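PDB 5DS0: peptidase M42 from Thaumarchaeota archaeon SCGC AB-539-E09, which probably removes N-terminal residues from peptides as a cobalt-bound, dodecameric TET aminopeptidase of the M42 family. Local coordinates for residues Y33-D39 and E190-K196; T50-N56 and H202-G208; A225-P230 and I305-R309. All blocks are in the same frame, centred on the assembly; numbering follows the deposited sequence.

In the fold
From the N terminus, the chain leaves helix 24-34 through the turn of interaction 1, follows strand 40-43 and returns antiparallel along strand 49-53 into interaction 2. It then passes through the six-stranded barrel before helix 179-197 returns to close interaction 1 and strand 205-211 to close interaction 2. These two contacts cross, since their segments alternate along the chain, and they touch where Asp39 binds Lys54 and Ile52. Interaction 3 follows in series: helix 219-228 meets the loop after helix 302-305, closing a shorter excursion. Tyr207 packs on Val228 to join interactions 2 and 3. Together the three contacts tie helices and loops around the central mixed sheet.

Interaction 1: residues Y33-D39 and E190-K196; sequences YMEPYAD and EAIRRMK
In the alpha/beta core of this M42 peptidase, the end of helix 24-34 and the turn after it pack against helix 179-197, with Tyr37 lying on Arg193. The Tyr37 ring takes Arg193 CG almost over its centre, 3.4 Å from the centroid and 8° off the normal, a CH-pi contact; Pro36 CG lies on the opposite face. Arg193 is extended at chi2, then bends at chi3 (70°), which carries its guanidinium beyond the ring to Glu190. There it grips the carboxylate side-on: NH2 gives Glu190 OE1 a bond of 2.8 Å at 175°, and NE bonds to OE2. Both oxygens are met on their syn sides, though from out of the carboxylate plane, and Ser6 also bonds to OE1. From the other segment Tyr33 donates its OH to Glu190 OE2; the modelled bond is improbably short, its exact geometry doubtful. Asp197 takes Arg193 NH1. Apart from this polar cluster, Met34 CE, a selenomethionine methyl, meets Ile192 CG2 at 3.6 Å. Asp39 OD2 is bonded to Lys54 N, and its OD1 makes a long salt bridge with Lys196 NZ, at 3.7 Å. Lys196 lays its CD 3.5 Å from Tyr37 O.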
loop_
_atom_site.group_PDB
_atom_site.type_symbol
_atom_site.label_atom_id
_atom_site.label_comp_id
_atom_site.label_asym_id
_atom_site.label_seq_id
_atom_site.Cartn_x
_atom_site.Cartn_y
_atom_site.Cartn_z
ATOM N N TYR C 33 -12.637 11.027 -57.367
ATOM C CA TYR C 33 -11.672 10.123 -57.956
ATOM C C TYR C 33 -12.343 8.998 -58.727
ATOM O O TYR C 33 -11.815 8.544 -59.748
ATOM C CB TYR C 33 -10.816 9.516 -56.868
ATOM C CG TYR C 33 -9.671 8.677 -57.363
ATOM C CD1 TYR C 33 -8.468 9.259 -57.694
ATOM C CD2 TYR C 33 -9.782 7.298 -57.454
ATOM C CE1 TYR C 33 -7.412 8.501 -58.124
ATOM C CE2 TYR C 33 -8.723 6.517 -57.879
ATOM C CZ TYR C 33 -7.541 7.126 -58.215
ATOM O OH TYR C 33 -6.469 6.371 -58.628
HETATM N N MSE C 34 -13.511 8.563 -58.249
HETATM C CA MSE C 34 -14.200 7.413 -58.829
HETATM C C MSE C 34 -15.229 7.724 -59.888
HETATM O O MSE C 34 -15.774 6.790 -60.471
HETATM C CB MSE C 34 -14.887 6.630 -57.718
HETATM C CG MSE C 34 -13.866 6.010 -56.775
HETATM SE SE MSE C 34 -13.018 4.408 -57.570
HETATM C CE MSE C 34 -14.572 3.223 -57.388
ATOM N N GLU C 35 -15.512 9.000 -60.162
ATOM C CA GLU C 35 -16.505 9.352 -61.193
ATOM C C GLU C 35 -16.301 8.592 -62.495
ATOM O O GLU C 35 -17.243 8.011 -63.016
ATOM C CB GLU C 35 -16.545 10.863 -61.471
ATOM C CG GLU C 35 -17.672 11.595 -60.733
ATOM C CD GLU C 35 -17.385 13.080 -60.500
ATOM O OE1 GLU C 35 -16.886 13.753 -61.436
ATOM O OE2 GLU C 35 -17.649 13.572 -59.368
ATOM N N PRO C 36 -15.067 8.566 -63.013
ATOM C CA PRO C 36 -14.864 7.863 -64.282
ATOM C C PRO C 36 -14.773 6.344 -64.214
ATOM O O PRO C 36 -14.666 5.716 -65.257
ATOM C CB PRO C 36 -13.542 8.447 -64.793
ATOM C CG PRO C 36 -12.815 8.873 -63.577
ATOM C CD PRO C 36 -13.863 9.307 -62.592
ATOM N N TYR C 37 -14.827 5.743 -63.029
ATOM C CA TYR C 37 -14.585 4.288 -62.905
ATOM C C TYR C 37 -15.742 3.444 -62.368
ATOM O O TYR C 37 -15.772 2.234 -62.588
ATOM C CB TYR C 37 -13.340 4.036 -62.046
ATOM C CG TYR C 37 -12.108 4.772 -62.529
ATOM C CD1 TYR C 37 -11.529 4.473 -63.753
ATOM C CD2 TYR C 37 -11.533 5.781 -61.761
ATOM C CE1 TYR C 37 -10.413 5.151 -64.201
ATOM C CE2 TYR C 37 -10.408 6.461 -62.195
ATOM C CZ TYR C 37 -9.852 6.139 -63.416
ATOM O OH TYR C 37 -8.744 6.826 -63.844
ATOM N N ALA C 38 -16.671 4.047 -61.638
ATOM C CA ALA C 38 -17.775 3.290 -61.066
ATOM C C ALA C 38 -18.980 3.348 -61.984
ATOM O O ALA C 38 -19.284 4.392 -62.552
ATOM C CB ALA C 38 -18.141 3.838 -59.703
ATOM N N ASP C 39 -19.682 2.227 -62.101
ATOM C CA ASP C 39 -20.873 2.155 -62.934
ATOM C C ASP C 39 -22.068 2.815 -62.243
ATOM O O ASP C 39 -22.995 3.257 -62.901
ATOM C CB ASP C 39 -21.174 0.699 -63.302
ATOM C CG ASP C 39 -20.014 0.030 -64.058
ATOM O OD1 ASP C 39 -19.412 0.682 -64.940
ATOM O OD2 ASP C 39 -19.694 -1.152 -63.770
ATOM N N GLU C 190 -8.623 1.570 -55.773
ATOM C CA GLU C 190 -7.623 1.257 -56.784
ATOM C C GLU C 190 -7.920 -0.062 -57.457
ATOM O O GLU C 190 -7.632 -0.234 -58.638
ATOM C CB GLU C 190 -6.219 1.223 -56.180
ATOM C CG GLU C 190 -5.650 2.608 -55.902
ATOM C CD GLU C 190 -5.436 3.409 -57.168
ATOM O OE1 GLU C 190 -4.425 3.155 -57.856
ATOM O OE2 GLU C 190 -6.301 4.250 -57.497
ATOM N N ALA C 191 -8.477 -1.003 -56.707
ATOM C CA ALA C 191 -8.848 -2.286 -57.271
ATOM C C ALA C 191 -9.912 -2.085 -58.340
ATOM O O ALA C 191 -9.777 -2.572 -59.451
ATOM C CB ALA C 191 -9.358 -3.218 -56.189
ATOM N N ILE C 192 -10.968 -1.364 -58.000
ATOM C CA ILE C 192 -12.038 -1.107 -58.945
ATOM C C ILE C 192 -11.518 -0.336 -60.151
ATOM O O ILE C 192 -11.879 -0.647 -61.286
ATOM C CB ILE C 192 -13.206 -0.360 -58.272
ATOM C CG1 ILE C 192 -13.959 -1.323 -57.353
ATOM C CG2 ILE C 192 -14.171 0.196 -59.302
ATOM C CD1 ILE C 192 -14.826 -0.637 -56.323
ATOM N N ARG C 193 -10.669 0.656 -59.917
ATOM C CA ARG C 193 -10.128 1.442 -61.019
ATOM C C ARG C 193 -9.380 0.563 -61.981
ATOM O O ARG C 193 -9.617 0.615 -63.183
ATOM C CB ARG C 193 -9.191 2.535 -60.521
ATOM C CG ARG C 193 -8.593 3.362 -61.652
ATOM C CD ARG C 193 -7.659 4.448 -61.157
ATOM N NE ARG C 193 -6.412 3.934 -60.598
ATOM C CZ ARG C 193 -5.369 3.476 -61.289
ATOM N NH1 ARG C 193 -5.383 3.438 -62.612
ATOM N NH2 ARG C 193 -4.309 3.024 -60.618
ATOM N N ARG C 194 -8.484 -0.251 -61.450
ATOM C CA ARG C 194 -7.650 -1.109 -62.277
ATOM C C ARG C 194 -8.419 -2.149 -63.060
ATOM O O ARG C 194 -8.050 -2.492 -64.178
ATOM C CB ARG C 194 -6.574 -1.792 -61.439
ATOM C CG ARG C 194 -5.317 -0.901 -61.445
ATOM C CD ARG C 194 -4.458 -0.810 -60.128
ATOM N NE ARG C 194 -3.691 -2.033 -59.940
ATOM C CZ ARG C 194 -2.620 -2.207 -59.158
ATOM N NH1 ARG C 194 -2.116 -3.414 -59.152
ATOM N NH2 ARG C 194 -2.037 -1.257 -58.391
HETATM N N MSE C 195 -9.493 -2.649 -62.471
HETATM C CA MSE C 195 -10.326 -3.641 -63.139
HETATM C C MSE C 195 -10.992 -3.050 -64.350
HETATM O O MSE C 195 -11.092 -3.712 -65.386
HETATM C CB MSE C 195 -11.332 -4.203 -62.142
HETATM C CG MSE C 195 -10.563 -5.122 -61.209
HETATM SE SE MSE C 195 -11.754 -6.224 -60.106
HETATM C CE MSE C 195 -11.439 -7.954 -61.012
ATOM N N LYS C 196 -11.456 -1.809 -64.239
ATOM C CA LYS C 196 -12.019 -1.129 -65.383
ATOM C C LYS C 196 -10.936 -0.786 -66.403
ATOM O O LYS C 196 -11.072 -1.139 -67.568
ATOM C CB LYS C 196 -12.788 0.113 -64.971
ATOM C CG LYS C 196 -13.427 0.796 -66.167
ATOM C CD LYS C 196 -14.777 1.403 -65.839
ATOM C CE LYS C 196 -15.507 1.834 -67.105
ATOM N NZ LYS C 196 -16.796 2.486 -66.759
#

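Interaction 2: residues T50-N56 and H202-G208; sequences TFIAKGN and HPNTVYG
Thr205 OG1 meets two backbone groups of the 54-56 loop: it donates to Asn56 O at 2.7 Å, from well above the carbonyl plane, and accepts a weak bond from Gly55 N. From there strands 50-53 and 205-208 run antiparallel, at 161°. Phe51 with Gly208 and Ala53 with Val206 are hydrogen-bonded pairs; the bond from Phe51 N to Gly208 O measures 2.7 Å at 174°. Between them, Ile52 and Tyr207 form a non-hydrogen-bonded pair whose side chains lie alongside each other, Ile52 CD1 3.6 Å from Tyr207 CE2. Ile52 CG2, anti to its own N, reaches Thr205 CG2 at 3.6 Å. On the other face, Ala53 CB meets Val206 CB at 4.3 Å. At the loop end, His202 brings CE1 to Lys54 O at 3.4 Å, while its ND1 donates to both Asn204 O and Asn204 OD1, which probably helps fix the ring's rotation. Pro203 centres an inverse gamma turn, closed by Asn204 N on His202 O. Strand 40-43 pairs with the outer side of 49-53, strand 60-66 runs parallel to 205-211 on its other side, and Phe51 packs against Cys30 and Met34 of helix 24-34.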
loop_
_atom_site.group_PDB
_atom_site.type_symbol
_atom_site.label_atom_id
_atom_site.label_comp_id
_atom_site.label_asym_id
_atom_site.label_seq_id
_atom_site.Cartn_x
_atom_site.Cartn_y
_atom_site.Cartn_z
ATOM N N THR C 50 -20.732 4.196 -51.585
ATOM C CA THR C 50 -20.441 2.879 -52.086
ATOM C C THR C 50 -20.432 2.910 -53.621
ATOM O O THR C 50 -21.362 3.395 -54.245
ATOM C CB THR C 50 -21.508 1.871 -51.589
ATOM O OG1 THR C 50 -21.653 1.959 -50.158
ATOM C CG2 THR C 50 -21.143 0.440 -51.982
ATOM N N PHE C 51 -19.385 2.348 -54.210
ATOM C CA PHE C 51 -19.174 2.367 -55.642
ATOM C C PHE C 51 -19.386 0.990 -56.210
ATOM O O PHE C 51 -18.774 0.027 -55.748
ATOM C CB PHE C 51 -17.747 2.802 -55.933
ATOM C CG PHE C 51 -17.385 4.099 -55.295
ATOM C CD1 PHE C 51 -17.861 5.287 -55.826
ATOM C CD2 PHE C 51 -16.604 4.140 -54.156
ATOM C CE1 PHE C 51 -17.547 6.500 -55.238
ATOM C CE2 PHE C 51 -16.279 5.346 -53.568
ATOM C CZ PHE C 51 -16.748 6.528 -54.108
ATOM N N ILE C 52 -20.230 0.899 -57.232
ATOM C CA ILE C 52 -20.597 -0.383 -57.823
ATOM C C ILE C 52 -19.915 -0.587 -59.163
ATOM O O ILE C 52 -19.974 0.271 -60.045
ATOM C CB ILE C 52 -22.114 -0.492 -58.011
ATOM C CG1 ILE C 52 -22.821 -0.217 -56.678
ATOM C CG2 ILE C 52 -22.488 -1.870 -58.533
ATOM C CD1 ILE C 52 -24.329 -0.091 -56.776
ATOM N N ALA C 53 -19.242 -1.724 -59.300
ATOM C CA ALA C 53 -18.712 -2.188 -60.581
ATOM C C ALA C 53 -19.549 -3.391 -61.002
ATOM O O ALA C 53 -19.477 -4.446 -60.370
ATOM C CB ALA C 53 -17.240 -2.558 -60.454
ATOM N N LYS C 54 -20.349 -3.212 -62.057
ATOM C CA LYS C 54 -21.352 -4.193 -62.457
ATOM C C LYS C 54 -20.763 -5.421 -63.125
ATOM O O LYS C 54 -19.695 -5.397 -63.721
ATOM C CB LYS C 54 -22.410 -3.569 -63.364
ATOM C CG LYS C 54 -23.367 -2.614 -62.656
ATOM C CD LYS C 54 -24.627 -2.343 -63.495
ATOM C CE LYS C 54 -25.405 -1.086 -63.066
ATOM N NZ LYS C 54 -25.530 -0.900 -61.583
ATOM N N GLY C 55 -21.489 -6.513 -62.962
ATOM C CA GLY C 55 -21.204 -7.792 -63.597
ATOM C C GLY C 55 -22.467 -8.601 -63.372
ATOM O O GLY C 55 -23.571 -8.080 -63.547
ATOM N N ASN C 56 -22.334 -9.846 -62.952
ATOM C CA ASN C 56 -23.517 -10.666 -62.711
ATOM C C ASN C 56 -24.256 -10.166 -61.477
ATOM O O ASN C 56 -23.635 -9.879 -60.471
ATOM C CB ASN C 56 -23.125 -12.125 -62.539
ATOM C CG ASN C 56 -22.259 -12.632 -63.678
ATOM O OD1 ASN C 56 -21.744 -11.852 -64.481
ATOM N ND2 ASN C 56 -22.075 -13.929 -63.739
ATOM N N HIS C 202 -15.064 -10.070 -64.128
ATOM C CA HIS C 202 -15.351 -10.667 -62.835
ATOM C C HIS C 202 -16.785 -11.165 -62.773
ATOM O O HIS C 202 -17.720 -10.416 -63.028
ATOM C CB HIS C 202 -15.084 -9.665 -61.706
ATOM C CG HIS C 202 -15.718 -8.328 -61.912
ATOM N ND1 HIS C 202 -17.003 -8.047 -61.504
ATOM C CD2 HIS C 202 -15.245 -7.196 -62.482
ATOM C CE1 HIS C 202 -17.301 -6.800 -61.824
ATOM N NE2 HIS C 202 -16.249 -6.259 -62.414
ATOM N N PRO C 203 -16.975 -12.437 -62.401
ATOM C CA PRO C 203 -18.287 -13.103 -62.456
ATOM C C PRO C 203 -19.216 -12.709 -61.302
ATOM O O PRO C 203 -19.763 -13.579 -60.610
ATOM C CB PRO C 203 -17.916 -14.585 -62.358
ATOM C CG PRO C 203 -16.703 -14.582 -61.499
ATOM C CD PRO C 203 -15.943 -13.328 -61.849
ATOM N N ASN C 204 -19.406 -11.406 -61.123
ATOM C CA ASN C 204 -20.054 -10.886 -59.935
ATOM C C ASN C 204 -20.186 -9.380 -59.999
ATOM O O ASN C 204 -19.610 -8.725 -60.866
ATOM C CB ASN C 204 -19.241 -11.257 -58.685
ATOM C CG ASN C 204 -17.765 -10.879 -58.809
ATOM O OD1 ASN C 204 -17.435 -9.770 -59.217
ATOM N ND2 ASN C 204 -16.875 -11.810 -58.461
ATOM N N THR C 205 -20.939 -8.835 -59.051
ATOM C CA THR C 205 -21.073 -7.391 -58.895
ATOM C C THR C 205 -20.316 -6.987 -57.636
ATOM O O THR C 205 -20.477 -7.593 -56.581
ATOM C CB THR C 205 -22.556 -6.972 -58.817
ATOM O OG1 THR C 205 -23.202 -7.282 -60.062
ATOM C CG2 THR C 205 -22.685 -5.491 -58.551
ATOM N N VAL C 206 -19.487 -5.959 -57.770
ATOM C CA VAL C 206 -18.612 -5.522 -56.700
ATOM C C VAL C 206 -19.111 -4.216 -56.108
ATOM O O VAL C 206 -19.255 -3.234 -56.817
ATOM C CB VAL C 206 -17.179 -5.335 -57.225
ATOM C CG1 VAL C 206 -16.291 -4.695 -56.173
ATOM C CG2 VAL C 206 -16.598 -6.673 -57.651
ATOM N N TYR C 207 -19.334 -4.208 -54.799
ATOM C CA TYR C 207 -19.717 -3.003 -54.089
ATOM C C TYR C 207 -18.515 -2.550 -53.254
ATOM O O TYR C 207 -18.188 -3.156 -52.245
ATOM C CB TYR C 207 -20.913 -3.264 -53.180
ATOM C CG TYR C 207 -22.201 -3.576 -53.910
ATOM C CD1 TYR C 207 -22.375 -4.782 -54.590
ATOM C CD2 TYR C 207 -23.273 -2.671 -53.899
ATOM C CE1 TYR C 207 -23.567 -5.074 -55.247
ATOM C CE2 TYR C 207 -24.462 -2.949 -54.559
ATOM C CZ TYR C 207 -24.606 -4.152 -55.230
ATOM O OH TYR C 207 -25.791 -4.438 -55.873
ATOM N N GLY C 208 -17.858 -1.485 -53.690
ATOM C CA GLY C 208 -16.710 -0.946 -52.977
ATOM C C GLY C 208 -17.151 0.198 -52.103
ATOM O O GLY C 208 -17.503 1.259 -52.590
#

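Interaction 3: residues A225-P230 and I305-R309; sequences AHVVDP and IHMNR
Arg309 reaches across to the C-terminal turn of helix 219-228 and binds its backbone carbonyls, joining that helix to the loop between helix 302-305 and strand 314-322 of the peptidase core. Its NH2 donates to His226 O at 2.6 Å and 165°, in the carbonyl plane and on a lone pair. NH1 adds a weak bond to Ala225 O, and both oxygens lie at the guanidinium edge. Such end carbonyls carry the negative end of the helix dipole, which probably favours a cation here. One guanidinium face is covered by Asp229 CB, 3.6 Å above the plane. The Asp229 carboxylate pairs with Arg309 by charge alone, since OD1, 3.6 Å from NH1, sits well out of the guanidinium plane. NH2 also lies over one face of the His226 ring, the two planes 19° apart. A leucine in place of Arg309 would probably leave His226 O without this donor, Ala225 O without its weak bond and Asp229 without this nearby charge, and let the loop shift against the helix end. The arginine is extended from CG to NE, which carries the guanidinium from the loop to the helix end. Asp229 is the first residue past the helix to leave helical backbone angles, with positive phi; its OD2 makes a long, weak ion pair with Arg58. The type I beta turn from Ile305 to Asn308 sets Asn308 beside the helix, its CG anti to the backbone N (chi1 -178°) and its ND2 3.8 Å from Ala225 CB. Ile305 packs on Leu62 and Val235 of the central sheet. At subunit interfaces, His226 packs on Arg309 of a neighbouring subunit, and Arg309 on His226 of another. Within the chain, Ile305 CG1 touches Ala225 CB at 4.2 Å.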
loop_
_atom_site.group_PDB
_atom_site.type_symbol
_atom_site.label_atom_id
_atom_site.label_comp_id
_atom_site.label_asym_id
_atom_site.label_seq_id
_atom_site.Cartn_x
_atom_site.Cartn_y
_atom_site.Cartn_z
ATOM N N ALA C 225 -24.289 -2.491 -45.040
ATOM C CA ALA C 225 -24.633 -3.885 -45.233
ATOM C C ALA C 225 -26.129 -4.061 -45.541
ATOM O O ALA C 225 -26.505 -4.886 -46.390
ATOM C CB ALA C 225 -24.267 -4.691 -44.000
ATOM N N HIS C 226 -26.976 -3.305 -44.838
ATOM C CA HIS C 226 -28.410 -3.325 -45.098
ATOM C C HIS C 226 -28.712 -2.920 -46.544
ATOM O O HIS C 226 -29.510 -3.573 -47.224
ATOM C CB HIS C 226 -29.173 -2.419 -44.123
ATOM C CG HIS C 226 -30.636 -2.307 -44.431
ATOM N ND1 HIS C 226 -31.565 -3.228 -43.989
ATOM C CD2 HIS C 226 -31.325 -1.398 -45.162
ATOM C CE1 HIS C 226 -32.762 -2.891 -44.439
ATOM N NE2 HIS C 226 -32.645 -1.785 -45.151
ATOM N N VAL C 227 -28.090 -1.840 -47.003
ATOM C CA VAL C 227 -28.329 -1.326 -48.355
ATOM C C VAL C 227 -27.906 -2.335 -49.434
ATOM O O VAL C 227 -28.622 -2.538 -50.405
ATOM C CB VAL C 227 -27.598 0.021 -48.574
ATOM C CG1 VAL C 227 -27.546 0.391 -50.051
ATOM C CG2 VAL C 227 -28.265 1.127 -47.761
ATOM N N VAL C 228 -26.764 -2.994 -49.229
ATOM C CA VAL C 228 -26.144 -3.813 -50.273
ATOM C C VAL C 228 -26.660 -5.253 -50.347
ATOM O O VAL C 228 -26.784 -5.786 -51.447
ATOM C CB VAL C 228 -24.625 -3.840 -50.093
ATOM C CG1 VAL C 228 -23.973 -4.793 -51.083
ATOM C CG2 VAL C 228 -24.056 -2.443 -50.257
ATOM N N ASP C 229 -26.976 -5.873 -49.204
ATOM C CA ASP C 229 -27.380 -7.299 -49.152
ATOM C C ASP C 229 -26.292 -8.177 -49.779
ATOM O O ASP C 229 -26.520 -8.856 -50.775
ATOM C CB ASP C 229 -28.760 -7.521 -49.836
ATOM C CG ASP C 229 -29.333 -8.941 -49.620
ATOM O OD1 ASP C 229 -28.855 -9.673 -48.725
ATOM O OD2 ASP C 229 -30.274 -9.316 -50.365
ATOM N N PRO C 230 -25.092 -8.157 -49.196
ATOM C CA PRO C 230 -23.962 -8.854 -49.798
ATOM C C PRO C 230 -23.998 -10.363 -49.592
ATOM O O PRO C 230 -24.506 -10.842 -48.568
ATOM C CB PRO C 230 -22.769 -8.255 -49.060
ATOM C CG PRO C 230 -23.299 -7.959 -47.694
ATOM C CD PRO C 230 -24.724 -7.526 -47.912
ATOM N N ILE C 305 -21.117 -6.525 -40.730
ATOM C CA ILE C 305 -21.423 -7.017 -42.064
ATOM C C ILE C 305 -21.784 -8.498 -42.072
ATOM O O ILE C 305 -22.766 -8.885 -42.717
ATOM C CB ILE C 305 -20.244 -6.767 -43.023
ATOM C CG1 ILE C 305 -20.165 -5.272 -43.353
ATOM C CG2 ILE C 305 -20.406 -7.563 -44.304
ATOM C CD1 ILE C 305 -18.834 -4.836 -43.921
ATOM N N HIS C 306 -21.004 -9.319 -41.356
ATOM C CA HIS C 306 -21.194 -10.776 -41.403
ATOM C C HIS C 306 -22.458 -11.218 -40.689
ATOM O O HIS C 306 -22.852 -12.367 -40.800
ATOM C CB HIS C 306 -19.951 -11.530 -40.915
ATOM C CG HIS C 306 -19.905 -11.805 -39.435
ATOM N ND1 HIS C 306 -19.606 -10.839 -38.497
ATOM C CD2 HIS C 306 -20.037 -12.964 -38.742
ATOM C CE1 HIS C 306 -19.591 -11.381 -37.291
ATOM N NE2 HIS C 306 -19.845 -12.673 -37.412
HETATM N N MSE C 307 -23.091 -10.290 -39.982
HETATM C CA MSE C 307 -24.302 -10.539 -39.226
HETATM C C MSE C 307 -25.525 -9.992 -39.912
HETATM O O MSE C 307 -26.633 -10.042 -39.366
HETATM C CB MSE C 307 -24.177 -9.778 -37.897
HETATM C CG MSE C 307 -24.745 -10.606 -36.764
HETATM SE SE MSE C 307 -23.188 -11.138 -35.721
HETATM C CE MSE C 307 -23.206 -9.570 -34.504
ATOM N N ASN C 308 -25.345 -9.471 -41.117
ATOM C CA ASN C 308 -26.447 -8.909 -41.884
ATOM C C ASN C 308 -27.441 -9.978 -42.334
ATOM O O ASN C 308 -27.048 -11.001 -42.897
ATOM C CB ASN C 308 -25.905 -8.173 -43.106
ATOM C CG ASN C 308 -26.994 -7.529 -43.924
ATOM O OD1 ASN C 308 -27.307 -7.988 -45.014
ATOM N ND2 ASN C 308 -27.597 -6.480 -43.390
ATOM N N ARG C 309 -28.723 -9.728 -42.075
ATOM C CA ARG C 309 -29.803 -10.637 -42.444
ATOM C C ARG C 309 -29.543 -12.062 -41.912
ATOM O O ARG C 309 -29.560 -12.269 -40.698
ATOM C CB ARG C 309 -30.070 -10.577 -43.965
ATOM C CG ARG C 309 -30.893 -9.369 -44.398
ATOM C CD ARG C 309 -31.088 -9.255 -45.907
ATOM N NE ARG C 309 -31.390 -7.872 -46.317
ATOM C CZ ARG C 309 -30.494 -6.892 -46.479
ATOM N NH1 ARG C 309 -29.197 -7.102 -46.284
ATOM N NH2 ARG C 309 -30.899 -5.688 -46.851
#